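Local coordinates for protein NAD-dependent epimerase/dehydratase (Methylobacillus flagellatus KT, PDB 3GPI) that is of unknown function but probably binds a dinucleotide cofactor such as NAD through a Rossmann fold of the short-chain dehydrogenase/reductase superfamily, at residues E17-R21 / R187-A192; L89-L93 / L143-Y147; W120-D124 / R208-V212; L223-L227 / Y266-G271. All coordinates share one frame; numbering follows the deposited sequence.

Contact 1 of 4, residues E17-R21 / R187-A192; sequences ELARR and RDDGAA
Ala191 sets its methyl against Glu17 and Leu18 where helix 187-201 crosses helix 13-24, which follows the first strand of the Rossmann fold. The axes of the two segments approach to 8.8 Å, crossing at -53°, and a small residue at the crossing lets the backbones come close: the CA atoms of Leu18 and Ala191 are 4.6 Å apart. On this tight side Ala191 CB meets Glu17 CG at 3.6 Å, and Leu18 CD1 reaches Ala191 O; the Leu18 side chain also touches Ile8, Ile194 and Ala195.

The looser side is a network of charges. Arg20 grips Glu17 side-on, NE to OE1 and NH2 to OE2, while Arg21 NE reaches OE2 from the same face. Across the helices the pairing is only long-range: Glu17 OE1 sits over the Arg187 guanidinium, 3.8 Å from NH2, with the planes nearly parallel and no N-H pointing at it. The carboxylates of Glu17 and Asp188 lie close, a repulsion the surrounding arginines probably offset. Arg21, extended from CG to NE, lays one guanidinium face over Ala192 CB and Asp188 O. Arg187 NE and NH2 both converge on Asp188 OD1, NH2 at 2.7 Å on its syn lone pair.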
loop_
_atom_site.group_PDB
_atom_site.type_symbol
_atom_site.label_atom_id
_atom_site.label_comp_id
_atom_site.label_asym_id
_atom_site.label_seq_id
_atom_site.Cartn_x
_atom_site.Cartn_y
_atom_site.Cartn_z
ATOM N N GLU A 17 0.576 4.322 10.273
ATOM C CA GLU A 17 -0.558 5.188 10.097
ATOM C C GLU A 17 -1.864 4.437 10.298
ATOM O O GLU A 17 -2.795 4.966 10.899
ATOM C CB GLU A 17 -0.513 5.880 8.715
ATOM C CG GLU A 17 -1.723 6.749 8.363
ATOM C CD GLU A 17 -1.932 7.962 9.252
ATOM O OE1 GLU A 17 -1.009 8.319 10.033
ATOM O OE2 GLU A 17 -3.030 8.544 9.171
ATOM N N LEU A 18 -1.898 3.186 9.841
ATOM C CA LEU A 18 -3.058 2.334 10.070
ATOM C C LEU A 18 -3.253 2.129 11.563
ATOM O O LEU A 18 -4.366 2.230 12.081
ATOM C CB LEU A 18 -2.841 1.016 9.355
ATOM C CG LEU A 18 -3.981 0.010 9.598
ATOM C CD1 LEU A 18 -5.341 0.555 9.197
ATOM C CD2 LEU A 18 -3.665 -1.278 8.821
ATOM N N ALA A 19 -2.163 1.817 12.265
ATOM C CA ALA A 19 -2.288 1.596 13.710
ATOM C C ALA A 19 -2.857 2.826 14.395
ATOM O O ALA A 19 -3.709 2.706 15.281
ATOM C CB ALA A 19 -0.937 1.210 14.323
ATOM N N ARG A 20 -2.392 3.999 13.996
ATOM C CA ARG A 20 -2.842 5.234 14.630
ATOM C C ARG A 20 -4.341 5.407 14.475
ATOM O O ARG A 20 -5.063 5.722 15.425
ATOM C CB ARG A 20 -2.071 6.421 14.032
ATOM C CG ARG A 20 -2.355 7.773 14.680
ATOM C CD ARG A 20 -1.744 8.970 13.887
ATOM N NE ARG A 20 -2.425 9.173 12.596
ATOM C CZ ARG A 20 -3.569 9.837 12.439
ATOM N NH1 ARG A 20 -4.180 10.368 13.498
ATOM N NH2 ARG A 20 -4.113 9.981 11.238
ATOM N N ARG A 21 -4.838 5.152 13.262
ATOM C CA ARG A 21 -6.262 5.298 12.976
ATOM C C ARG A 21 -7.095 4.270 13.728
ATOM O O ARG A 21 -8.108 4.626 14.352
ATOM C CB ARG A 21 -6.494 5.226 11.460
ATOM C CG ARG A 21 -5.944 6.458 10.736
ATOM C CD ARG A 21 -5.952 6.335 9.190
ATOM N NE ARG A 21 -5.447 7.588 8.622
ATOM C CZ ARG A 21 -6.185 8.657 8.342
ATOM N NH1 ARG A 21 -7.522 8.627 8.419
ATOM N NH2 ARG A 21 -5.567 9.731 7.894
ATOM N N ARG A 187 -0.336 7.515 1.340
ATOM C CA ARG A 187 -0.241 6.697 2.557
ATOM C C ARG A 187 -1.495 6.781 3.422
ATOM O O ARG A 187 -1.982 5.763 3.927
ATOM C CB ARG A 187 0.968 7.133 3.381
ATOM C CG ARG A 187 1.167 6.374 4.701
ATOM C CD ARG A 187 1.991 7.248 5.678
ATOM N NE ARG A 187 1.232 8.378 6.201
ATOM C CZ ARG A 187 1.712 9.297 7.023
ATOM N NH1 ARG A 187 2.976 9.243 7.413
ATOM N NH2 ARG A 187 0.939 10.300 7.405
ATOM N N ASP A 188 -2.032 7.979 3.629
ATOM C CA ASP A 188 -3.158 8.104 4.545
ATOM C C ASP A 188 -4.436 7.526 3.963
ATOM O O ASP A 188 -5.287 7.043 4.702
ATOM C CB ASP A 188 -3.418 9.550 4.900
ATOM C CG ASP A 188 -2.319 10.176 5.744
ATOM O OD1 ASP A 188 -1.364 9.516 6.176
ATOM O OD2 ASP A 188 -2.472 11.386 6.039
ATOM N N ASP A 189 -4.614 7.591 2.641
ATOM C CA ASP A 189 -5.745 6.885 2.046
ATOM C C ASP A 189 -5.588 5.380 2.085
ATOM O O ASP A 189 -6.566 4.653 2.267
ATOM C CB ASP A 189 -5.958 7.342 0.584
ATOM C CG ASP A 189 -6.794 8.595 0.498
ATOM O OD1 ASP A 189 -7.858 8.611 1.158
ATOM O OD2 ASP A 189 -6.431 9.527 -0.262
ATOM N N GLY A 190 -4.378 4.860 1.861
ATOM C CA GLY A 190 -4.183 3.418 1.962
ATOM C C GLY A 190 -4.544 2.952 3.378
ATOM O O GLY A 190 -5.244 1.952 3.544
ATOM N N ALA A 191 -4.064 3.679 4.403
ATOM C CA ALA A 191 -4.355 3.291 5.761
ATOM C C ALA A 191 -5.833 3.448 6.078
ATOM O O ALA A 191 -6.415 2.551 6.706
ATOM C CB ALA A 191 -3.534 4.165 6.721
ATOM N N ALA A 192 -6.405 4.582 5.693
ATOM C CA ALA A 192 -7.810 4.840 6.020
ATOM C C ALA A 192 -8.725 3.887 5.268
ATOM O O ALA A 192 -9.772 3.507 5.778
ATOM C CB ALA A 192 -8.183 6.278 5.719
#

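Contact 2 of 4, residues L89-L93 / L143-Y147; sequences LRNTL and LLAAY
Leu143 pushes its side chain against helix 86-95 and slides past Leu89 in the opposite direction, so that Leu143 CD2 rests 4.0 Å from Leu89 CG. With CG anti to the backbone N (chi1 -162°), the branch of Leu143 is directed toward that helix. CD2 lies against the helix backbone at Arg90, 3.8 Å from Arg90 CA, and also touches Leu93 CD1. CD1 may lie beside the guanidinium of Arg90, whose exposed chain, bent at chi3, crosses the leucine at about a right angle; this contact is doubtful, because the arginine is modelled in two conformers.

Leu144 meets Leu89 nearly at right angles, CG against Leu89 CD2 at 4.1 Å. One helical turn on from Leu89, Leu93 and Tyr147 come from opposite directions. Leu93 CD1 stands over one face of the ring in a CH-pi contact, 4.2 Å from the centroid and 25° off the normal, displaced toward the phenol end, where CZ is the nearest ring atom. Leu93 CB closes on Tyr147 OH at 3.7 Å.

The contact thus joins helix 86-95 to the short 3-10 turn 144-146 that links helix 132-143 to strand 149-158. It packs on the parallel part of the central Rossmann sheet: Leu89 and Leu93 also touch strands 66-69 and 103-109, and Leu144 packs on Val104 and Phe106 of the latter.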
loop_
_atom_site.group_PDB
_atom_site.type_symbol
_atom_site.label_atom_id
_atom_site.label_comp_id
_atom_site.label_asym_id
_atom_site.label_seq_id
_atom_site.Cartn_x
_atom_site.Cartn_y
_atom_site.Cartn_z
ATOM N N LEU A 89 4.510 -14.798 5.156
ATOM C CA LEU A 89 3.061 -14.917 5.324
ATOM C C LEU A 89 2.660 -16.313 5.817
ATOM O O LEU A 89 1.799 -16.465 6.684
ATOM C CB LEU A 89 2.359 -14.590 4.001
ATOM C CG LEU A 89 0.832 -14.775 3.955
ATOM C CD1 LEU A 89 0.106 -13.846 4.975
ATOM C CD2 LEU A 89 0.306 -14.545 2.551
ATOM N N ARG A 90 3.291 -17.342 5.250
ATOM C CA ARG A 90 3.015 -18.718 5.669
ATOM C C ARG A 90 3.399 -18.914 7.135
ATOM O O ARG A 90 2.596 -19.489 7.894
ATOM C CB ARG A 90 3.712 -19.777 4.785
ATOM C CG ARG A 90 3.161 -21.187 5.010
ATOM C CD ARG A 90 4.052 -22.266 4.395
ATOM N NE ARG A 90 4.190 -22.109 2.952
ATOM C CZ ARG A 90 3.243 -22.437 2.080
ATOM N NH1 ARG A 90 2.093 -22.929 2.521
ATOM N NH2 ARG A 90 3.442 -22.269 0.777
ATOM N N ASN A 91 4.566 -18.415 7.520
ATOM C CA ASN A 91 5.073 -18.528 8.891
ATOM C C ASN A 91 4.138 -17.813 9.856
ATOM O O ASN A 91 3.810 -18.355 10.914
ATOM C CB ASN A 91 6.492 -17.967 9.017
ATOM C CG ASN A 91 7.526 -18.828 8.299
ATOM O OD1 ASN A 91 7.236 -19.957 7.905
ATOM N ND2 ASN A 91 8.708 -18.282 8.127
ATOM N N THR A 92 3.693 -16.620 9.465
ATOM C CA THR A 92 2.805 -15.807 10.300
ATOM C C THR A 92 1.451 -16.481 10.454
ATOM O O THR A 92 0.919 -16.583 11.573
ATOM C CB THR A 92 2.625 -14.407 9.695
ATOM O OG1 THR A 92 3.882 -13.730 9.669
ATOM C CG2 THR A 92 1.711 -13.569 10.560
ATOM N N LEU A 93 0.849 -16.959 9.374
ATOM C CA LEU A 93 -0.409 -17.651 9.496
ATOM C C LEU A 93 -0.308 -18.913 10.344
ATOM O O LEU A 93 -1.151 -19.177 11.188
ATOM C CB LEU A 93 -0.969 -17.991 8.126
ATOM C CG LEU A 93 -1.293 -16.768 7.274
ATOM C CD1 LEU A 93 -1.511 -17.201 5.807
ATOM C CD2 LEU A 93 -2.541 -16.078 7.824
ATOM N N LEU A 143 -1.705 -18.110 -1.523
ATOM C CA LEU A 143 -1.924 -18.770 -0.247
ATOM C C LEU A 143 -3.269 -18.387 0.347
ATOM O O LEU A 143 -4.059 -19.232 0.759
ATOM C CB LEU A 143 -0.805 -18.364 0.702
ATOM C CG LEU A 143 -0.513 -19.174 1.968
ATOM C CD1 LEU A 143 -0.245 -20.675 1.649
ATOM C CD2 LEU A 143 0.670 -18.573 2.670
ATOM N N LEU A 144 -3.556 -17.099 0.356
ATOM C CA LEU A 144 -4.806 -16.633 0.939
ATOM C C LEU A 144 -6.100 -17.213 0.355
ATOM O O LEU A 144 -7.179 -16.923 0.880
ATOM C CB LEU A 144 -4.850 -15.110 0.880
ATOM C CG LEU A 144 -3.715 -14.463 1.660
ATOM C CD1 LEU A 144 -3.703 -12.952 1.439
ATOM C CD2 LEU A 144 -3.820 -14.795 3.130
ATOM N N ALA A 145 -6.021 -18.035 -0.706
ATOM C CA ALA A 145 -7.243 -18.593 -1.320
ATOM C C ALA A 145 -8.137 -19.358 -0.322
ATOM O O ALA A 145 -9.367 -19.342 -0.464
ATOM C CB ALA A 145 -6.898 -19.495 -2.526
ATOM N N ALA A 146 -7.505 -19.986 0.668
ATOM C CA ALA A 146 -8.204 -20.785 1.696
ATOM C C ALA A 146 -8.666 -19.991 2.901
ATOM O O ALA A 146 -9.335 -20.532 3.787
ATOM C CB ALA A 146 -7.331 -21.918 2.164
ATOM N N TYR A 147 -8.278 -18.718 2.962
ATOM C CA TYR A 147 -8.592 -17.864 4.098
ATOM C C TYR A 147 -9.658 -16.836 3.772
ATOM O O TYR A 147 -9.740 -16.354 2.658
ATOM C CB TYR A 147 -7.344 -17.095 4.508
ATOM C CG TYR A 147 -6.313 -17.972 5.150
ATOM C CD1 TYR A 147 -5.516 -18.811 4.366
ATOM C CD2 TYR A 147 -6.141 -17.969 6.535
ATOM C CE1 TYR A 147 -4.582 -19.645 4.945
ATOM C CE2 TYR A 147 -5.194 -18.798 7.139
ATOM C CZ TYR A 147 -4.420 -19.624 6.326
ATOM O OH TYR A 147 -3.482 -20.439 6.920
#

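Contact 3 of 4, residues W120-D124 / R208-V212; sequences WLDED and RLYIV
Leu121 touches the other segment through its carbonyl, Leu121 O lying 4.0 Å from Ile211 CD1, while the end of its own side chain leads away. Its backbone is hydrogen-bonded to Lys248 and Ser250, tying strand 120-121 to strand 248-249. At Asp122 the backbone itself is the surface: the terminal methyl of Ile211, CD1, packs 3.5 Å from Asp122 CA. Ile211 CG1 lies anti to the carbonyl carbon (chi1 -69°), which extends this branch toward the 120-124 chain. The carboxylate of Asp122 turns back on its own segment, OD1 accepting from Asp124 N at 2.9 Å in an Asx turn, with the donor well above the carboxylate plane.

Glu123 then carries the main polar link. Strand 209-212 belongs to the large sheet of the Rossmann fold and runs parallel to strand 149-158, to which Tyr210 is hydrogen-bonded through its backbone. The other edge of the strand is met by a side chain: Ile211 N donates to Glu123 OE2 at 2.8 Å and 177°, an almost straight bond on the anti side of the oxygen, tilted 24° out of the carboxylate plane. A water lies within hydrogen-bonding distance of both OE2 and Ile211 O and may link them. Bent at chi2, the Glu123 chain lays its methylenes beside Leu209, with CB 3.8 Å from Leu209 CD2 and CG 3.5 Å from Leu209 O. The second oxygen, OE1, forms a salt bridge with Arg253 in helix 252-256; Asp124 OD1 pairs with the same arginine.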
loop_
_atom_site.group_PDB
_atom_site.type_symbol
_atom_site.label_atom_id
_atom_site.label_comp_id
_atom_site.label_asym_id
_atom_site.label_seq_id
_atom_site.Cartn_x
_atom_site.Cartn_y
_atom_site.Cartn_z
ATOM N N TRP A 120 -7.148 0.866 -19.291
ATOM C CA TRP A 120 -7.473 0.792 -17.870
ATOM C C TRP A 120 -7.626 -0.652 -17.449
ATOM O O TRP A 120 -8.408 -1.390 -18.056
ATOM C CB TRP A 120 -8.792 1.464 -17.615
ATOM C CG TRP A 120 -8.768 2.937 -17.826
ATOM C CD1 TRP A 120 -8.995 3.613 -18.993
ATOM C CD2 TRP A 120 -8.534 3.927 -16.828
ATOM N NE1 TRP A 120 -8.925 4.973 -18.773
ATOM C CE2 TRP A 120 -8.635 5.189 -17.447
ATOM C CE3 TRP A 120 -8.224 3.860 -15.460
ATOM C CZ2 TRP A 120 -8.457 6.381 -16.743
ATOM C CZ3 TRP A 120 -8.044 5.021 -14.771
ATOM C CH2 TRP A 120 -8.190 6.278 -15.400
ATOM N N LEU A 121 -6.896 -1.060 -16.417
ATOM C CA LEU A 121 -7.001 -2.399 -15.852
ATOM C C LEU A 121 -7.709 -2.326 -14.517
ATOM O O LEU A 121 -7.596 -1.328 -13.802
ATOM C CB LEU A 121 -5.615 -3.008 -15.602
ATOM C CG LEU A 121 -4.663 -2.977 -16.793
ATOM C CD1 LEU A 121 -3.390 -3.727 -16.478
ATOM C CD2 LEU A 121 -5.377 -3.501 -18.021
ATOM N N ASP A 122 -8.405 -3.399 -14.181
ATOM C CA ASP A 122 -9.009 -3.509 -12.871
ATOM C C ASP A 122 -8.870 -4.917 -12.297
ATOM O O ASP A 122 -8.056 -5.706 -12.765
ATOM C CB ASP A 122 -10.442 -3.003 -12.899
ATOM C CG ASP A 122 -11.355 -3.868 -13.715
ATOM O OD1 ASP A 122 -11.014 -5.051 -14.007
ATOM O OD2 ASP A 122 -12.444 -3.333 -14.055
ATOM N N GLU A 123 -9.585 -5.220 -11.211
ATOM C CA GLU A 123 -9.409 -6.504 -10.530
ATOM C C GLU A 123 -9.803 -7.696 -11.395
ATOM O O GLU A 123 -9.355 -8.826 -11.121
ATOM C CB GLU A 123 -10.225 -6.546 -9.218
ATOM C CG GLU A 123 -9.864 -5.457 -8.157
ATOM C CD GLU A 123 -10.525 -4.082 -8.425
ATOM O OE1 GLU A 123 -11.244 -3.860 -9.437
ATOM O OE2 GLU A 123 -10.314 -3.150 -7.618
ATOM N N ASP A 124 -10.606 -7.439 -12.426
ATOM C CA ASP A 124 -11.017 -8.522 -13.332
ATOM C C ASP A 124 -9.934 -8.895 -14.333
ATOM O O ASP A 124 -9.978 -9.966 -14.936
ATOM C CB ASP A 124 -12.274 -8.131 -14.104
ATOM C CG ASP A 124 -13.484 -7.879 -13.215
ATOM O OD1 ASP A 124 -13.543 -8.349 -12.061
ATOM O OD2 ASP A 124 -14.411 -7.219 -13.726
ATOM N N ARG A 208 -12.805 -9.932 -2.198
ATOM C CA ARG A 208 -11.538 -10.617 -2.029
ATOM C C ARG A 208 -10.318 -9.856 -2.574
ATOM O O ARG A 208 -9.210 -10.206 -2.233
ATOM C CB ARG A 208 -11.587 -12.068 -2.532
ATOM C CG ARG A 208 -12.339 -12.965 -1.533
ATOM C CD ARG A 208 -12.298 -14.425 -1.885
ATOM N NE ARG A 208 -10.992 -15.047 -1.691
ATOM C CZ ARG A 208 -10.554 -15.543 -0.535
ATOM N NH1 ARG A 208 -11.318 -15.475 0.541
ATOM N NH2 ARG A 208 -9.328 -16.070 -0.453
ATOM N N LEU A 209 -10.550 -8.841 -3.394
ATOM C CA LEU A 209 -9.465 -8.113 -4.065
ATOM C C LEU A 209 -9.893 -6.713 -4.409
ATOM O O LEU A 209 -10.934 -6.505 -4.995
ATOM C CB LEU A 209 -9.105 -8.884 -5.354
ATOM C CG LEU A 209 -8.057 -8.265 -6.283
ATOM C CD1 LEU A 209 -6.691 -8.142 -5.637
ATOM C CD2 LEU A 209 -7.922 -9.111 -7.592
ATOM N N TYR A 210 -9.024 -5.745 -4.069
ATOM C CA TYR A 210 -9.183 -4.354 -4.540
ATOM C C TYR A 210 -7.865 -3.861 -5.031
ATOM O O TYR A 210 -6.816 -4.151 -4.434
ATOM C CB TYR A 210 -9.532 -3.384 -3.399
ATOM C CG TYR A 210 -10.864 -3.603 -2.703
ATOM C CD1 TYR A 210 -12.023 -2.966 -3.147
ATOM C CD2 TYR A 210 -10.951 -4.454 -1.615
ATOM C CE1 TYR A 210 -13.246 -3.173 -2.486
ATOM C CE2 TYR A 210 -12.174 -4.664 -0.946
ATOM C CZ TYR A 210 -13.295 -4.018 -1.396
ATOM O OH TYR A 210 -14.462 -4.294 -0.700
ATOM N N ILE A 211 -7.938 -3.062 -6.080
ATOM C CA ILE A 211 -6.840 -2.182 -6.458
ATOM C C ILE A 211 -6.999 -0.913 -5.604
ATOM O O ILE A 211 -8.074 -0.297 -5.553
ATOM C CB ILE A 211 -6.905 -1.833 -7.951
ATOM C CG1 ILE A 211 -6.587 -3.100 -8.753
ATOM C CG2 ILE A 211 -5.808 -0.764 -8.284
ATOM C CD1 ILE A 211 -6.690 -2.944 -10.281
ATOM N N VAL A 212 -5.938 -0.533 -4.896
ATOM C CA VAL A 212 -5.960 0.652 -4.032
ATOM C C VAL A 212 -5.128 1.711 -4.716
ATOM O O VAL A 212 -3.892 1.654 -4.690
ATOM C CB VAL A 212 -5.425 0.291 -2.631
ATOM C CG1 VAL A 212 -5.616 1.473 -1.691
ATOM C CG2 VAL A 212 -6.228 -0.855 -2.039
HETATM O O HOH W 1 -10.558 -0.517 -6.884
#

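Contact 4 of 4, residues L223-L227 / Y266-G271; sequences LLRWL and YVSGYG. With EDO (1,2-ethanediol), chain B.
Trp226 and Tyr266 form the aromatic pair of the contact, a T-shaped arrangement in which the edge of the tyrosine points at the face of the indole. The planes stand at 80° and the tyrosine ring centroid is 4.9 Å from that of the five-membered ring. Tyr266 CE1 does the touching, 3.6 Å from Trp226 CG. Tyr266 CG sits between its backbone N and carbonyl carbon (chi1 71°), an unusual place on a helix that puts Val267 CG2 over one face of the ring and CE1 against the indole face.

Further apolar contacts flank this pair. The far end of the indole reaches along the second helix, Trp226 CZ2 against Val267 CG1 at 3.9 Å and CZ3 against Tyr270 CB at 3.8 Å. Leu227 CD2 approaches the same Tyr270 CB, and Leu223 CD1 touches both tyrosines, 3.7 Å from Tyr266 CD1 and 4.1 Å from Tyr270 CE2.

These side chains lie between helices 220-230 and 266-277, whose segments cross at -47° with axes 11.7 Å apart, in the C-terminal part of this epimerase-like fold. Met165 of helix 164-168 and Arg184 of strand 181-186 pack against the same cluster, and Tyr158 stacks on Tyr270.

Polar contacts gather at the phenol of Tyr270. Its OH is hydrogen-bonded to O1 of a 1,2-ethanediol, probably from the crystallisation liquor, at 2.7 Å, with O1 near the ring plane. The same diol is also hydrogen-bonded to Arg184 NE, and its O2 lies beside Leu223 CD2.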
loop_
_atom_site.group_PDB
_atom_site.type_symbol
_atom_site.label_atom_id
_atom_site.label_comp_id
_atom_site.label_asym_id
_atom_site.label_seq_id
_atom_site.Cartn_x
_atom_site.Cartn_y
_atom_site.Cartn_z
ATOM N N LEU A 223 3.259 14.822 -14.269
ATOM C CA LEU A 223 3.383 14.978 -12.828
ATOM C C LEU A 223 4.638 15.786 -12.496
ATOM O O LEU A 223 4.570 16.706 -11.690
ATOM C CB LEU A 223 3.447 13.590 -12.173
ATOM C CG LEU A 223 3.659 13.633 -10.668
ATOM C CD1 LEU A 223 2.543 14.409 -9.922
ATOM C CD2 LEU A 223 3.751 12.240 -10.092
ATOM N N LEU A 224 5.748 15.457 -13.145
ATOM C CA LEU A 224 7.013 16.160 -12.887
ATOM C C LEU A 224 6.902 17.631 -13.258
ATOM O O LEU A 224 7.350 18.455 -12.484
ATOM C CB LEU A 224 8.158 15.469 -13.608
ATOM C CG LEU A 224 8.564 14.124 -13.059
ATOM C CD1 LEU A 224 9.421 13.397 -14.111
ATOM C CD2 LEU A 224 9.293 14.272 -11.704
ATOM N N ARG A 225 6.260 17.950 -14.386
ATOM C CA ARG A 225 6.105 19.361 -14.748
ATOM C C ARG A 225 5.190 20.088 -13.784
ATOM O O ARG A 225 5.459 21.230 -13.462
ATOM C CB ARG A 225 5.590 19.488 -16.171
ATOM C CG ARG A 225 6.646 19.187 -17.214
ATOM C CD ARG A 225 6.038 19.310 -18.567
ATOM N NE ARG A 225 7.051 19.209 -19.597
ATOM C CZ ARG A 225 6.927 19.805 -20.778
ATOM N NH1 ARG A 225 5.867 20.577 -21.037
ATOM N NH2 ARG A 225 7.888 19.636 -21.677
ATOM N N TRP A 226 4.109 19.434 -13.329
ATOM C CA TRP A 226 3.173 20.084 -12.392
ATOM C C TRP A 226 3.941 20.379 -11.090
ATOM O O TRP A 226 3.836 21.482 -10.492
ATOM C CB TRP A 226 1.989 19.100 -12.155
ATOM C CG TRP A 226 0.858 19.703 -11.311
ATOM C CD1 TRP A 226 -0.269 20.317 -11.789
ATOM C CD2 TRP A 226 0.749 19.710 -9.892
ATOM N NE1 TRP A 226 -1.062 20.714 -10.752
ATOM C CE2 TRP A 226 -0.468 20.352 -9.574
ATOM C CE3 TRP A 226 1.542 19.217 -8.854
ATOM C CZ2 TRP A 226 -0.902 20.531 -8.249
ATOM C CZ3 TRP A 226 1.111 19.382 -7.531
ATOM C CH2 TRP A 226 -0.101 20.059 -7.246
ATOM N N LEU A 227 4.714 19.398 -10.624
ATOM C CA LEU A 227 5.501 19.569 -9.419
ATOM C C LEU A 227 6.614 20.625 -9.572
ATOM O O LEU A 227 6.920 21.373 -8.632
ATOM C CB LEU A 227 6.092 18.240 -9.001
ATOM C CG LEU A 227 5.080 17.252 -8.390
ATOM C CD1 LEU A 227 5.693 15.901 -8.210
ATOM C CD2 LEU A 227 4.483 17.796 -7.065
ATOM N N TYR A 266 -3.476 13.634 -7.426
ATOM C CA TYR A 266 -2.157 14.160 -7.112
ATOM C C TYR A 266 -2.187 15.659 -6.761
ATOM O O TYR A 266 -1.335 16.128 -6.015
ATOM C CB TYR A 266 -1.217 13.896 -8.313
ATOM C CG TYR A 266 -1.552 14.779 -9.511
ATOM C CD1 TYR A 266 -0.818 15.936 -9.748
ATOM C CD2 TYR A 266 -2.575 14.432 -10.406
ATOM C CE1 TYR A 266 -1.088 16.755 -10.836
ATOM C CE2 TYR A 266 -2.878 15.259 -11.505
ATOM C CZ TYR A 266 -2.102 16.395 -11.718
ATOM O OH TYR A 266 -2.374 17.198 -12.808
ATOM N N VAL A 267 -3.148 16.378 -7.317
ATOM C CA VAL A 267 -3.271 17.834 -7.036
ATOM C C VAL A 267 -3.510 18.066 -5.541
ATOM O O VAL A 267 -2.825 18.889 -4.911
ATOM C CB VAL A 267 -4.382 18.468 -7.868
ATOM C CG1 VAL A 267 -4.650 19.926 -7.479
ATOM C CG2 VAL A 267 -4.003 18.420 -9.369
ATOM N N SER A 268 -4.429 17.287 -4.964
ATOM C CA SER A 268 -4.729 17.340 -3.534
ATOM C C SER A 268 -3.571 16.844 -2.668
ATOM O O SER A 268 -3.139 17.489 -1.698
ATOM C CB SER A 268 -5.978 16.493 -3.264
ATOM O OG SER A 268 -7.066 17.069 -3.955
ATOM N N GLY A 269 -3.069 15.648 -2.986
ATOM C CA GLY A 269 -2.045 15.036 -2.195
ATOM C C GLY A 269 -0.724 15.783 -2.239
ATOM O O GLY A 269 -0.133 16.076 -1.188
ATOM N N TYR A 270 -0.232 16.056 -3.442
ATOM C CA TYR A 270 1.009 16.803 -3.519
ATOM C C TYR A 270 0.827 18.251 -3.097
ATOM O O TYR A 270 1.742 18.813 -2.508
ATOM C CB TYR A 270 1.662 16.668 -4.890
ATOM C CG TYR A 270 2.379 15.359 -5.064
ATOM C CD1 TYR A 270 3.545 15.090 -4.366
ATOM C CD2 TYR A 270 1.884 14.375 -5.909
ATOM C CE1 TYR A 270 4.229 13.884 -4.488
ATOM C CE2 TYR A 270 2.568 13.148 -6.065
ATOM C CZ TYR A 270 3.728 12.912 -5.355
ATOM O OH TYR A 270 4.375 11.724 -5.479
ATOM N N GLY A 271 -0.344 18.824 -3.353
ATOM C CA GLY A 271 -0.651 20.156 -2.741
ATOM C C GLY A 271 -0.408 20.148 -1.217
ATOM O O GLY A 271 0.292 21.032 -0.664
HETATM C C1 EDO B . 4.084 8.822 -7.347
HETATM O O1 EDO B . 3.259 9.900 -7.061
HETATM C C2 EDO B . 3.565 8.413 -8.683
HETATM O O2 EDO B . 4.617 8.673 -9.570
#

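Overall arrangement
Contact 3 is the most buried of the four; the others are partly buried, with contacts 2 and 4 farther from the centre of the chain than contact 1. Contacts 1, 2 and 3 belong to the Rossmann region, whereas contact 4 joins two helices late in the chain; contacts 2 and 4 lie on opposite sides of the centre, about 38 Å apart between centres. Contacts 1 and 3 use consecutive elements, helix 187-201 and strand 209-212 respectively. Contacts 2 and 3 touch directly where Arg208 probably hydrogen-bonds Tyr147 O. Chemistry varies accordingly: ion pairs around a close helix crossing, aliphatic packing, a buried carboxylate-to-backbone bond, and aromatic rings between wider-spaced helices.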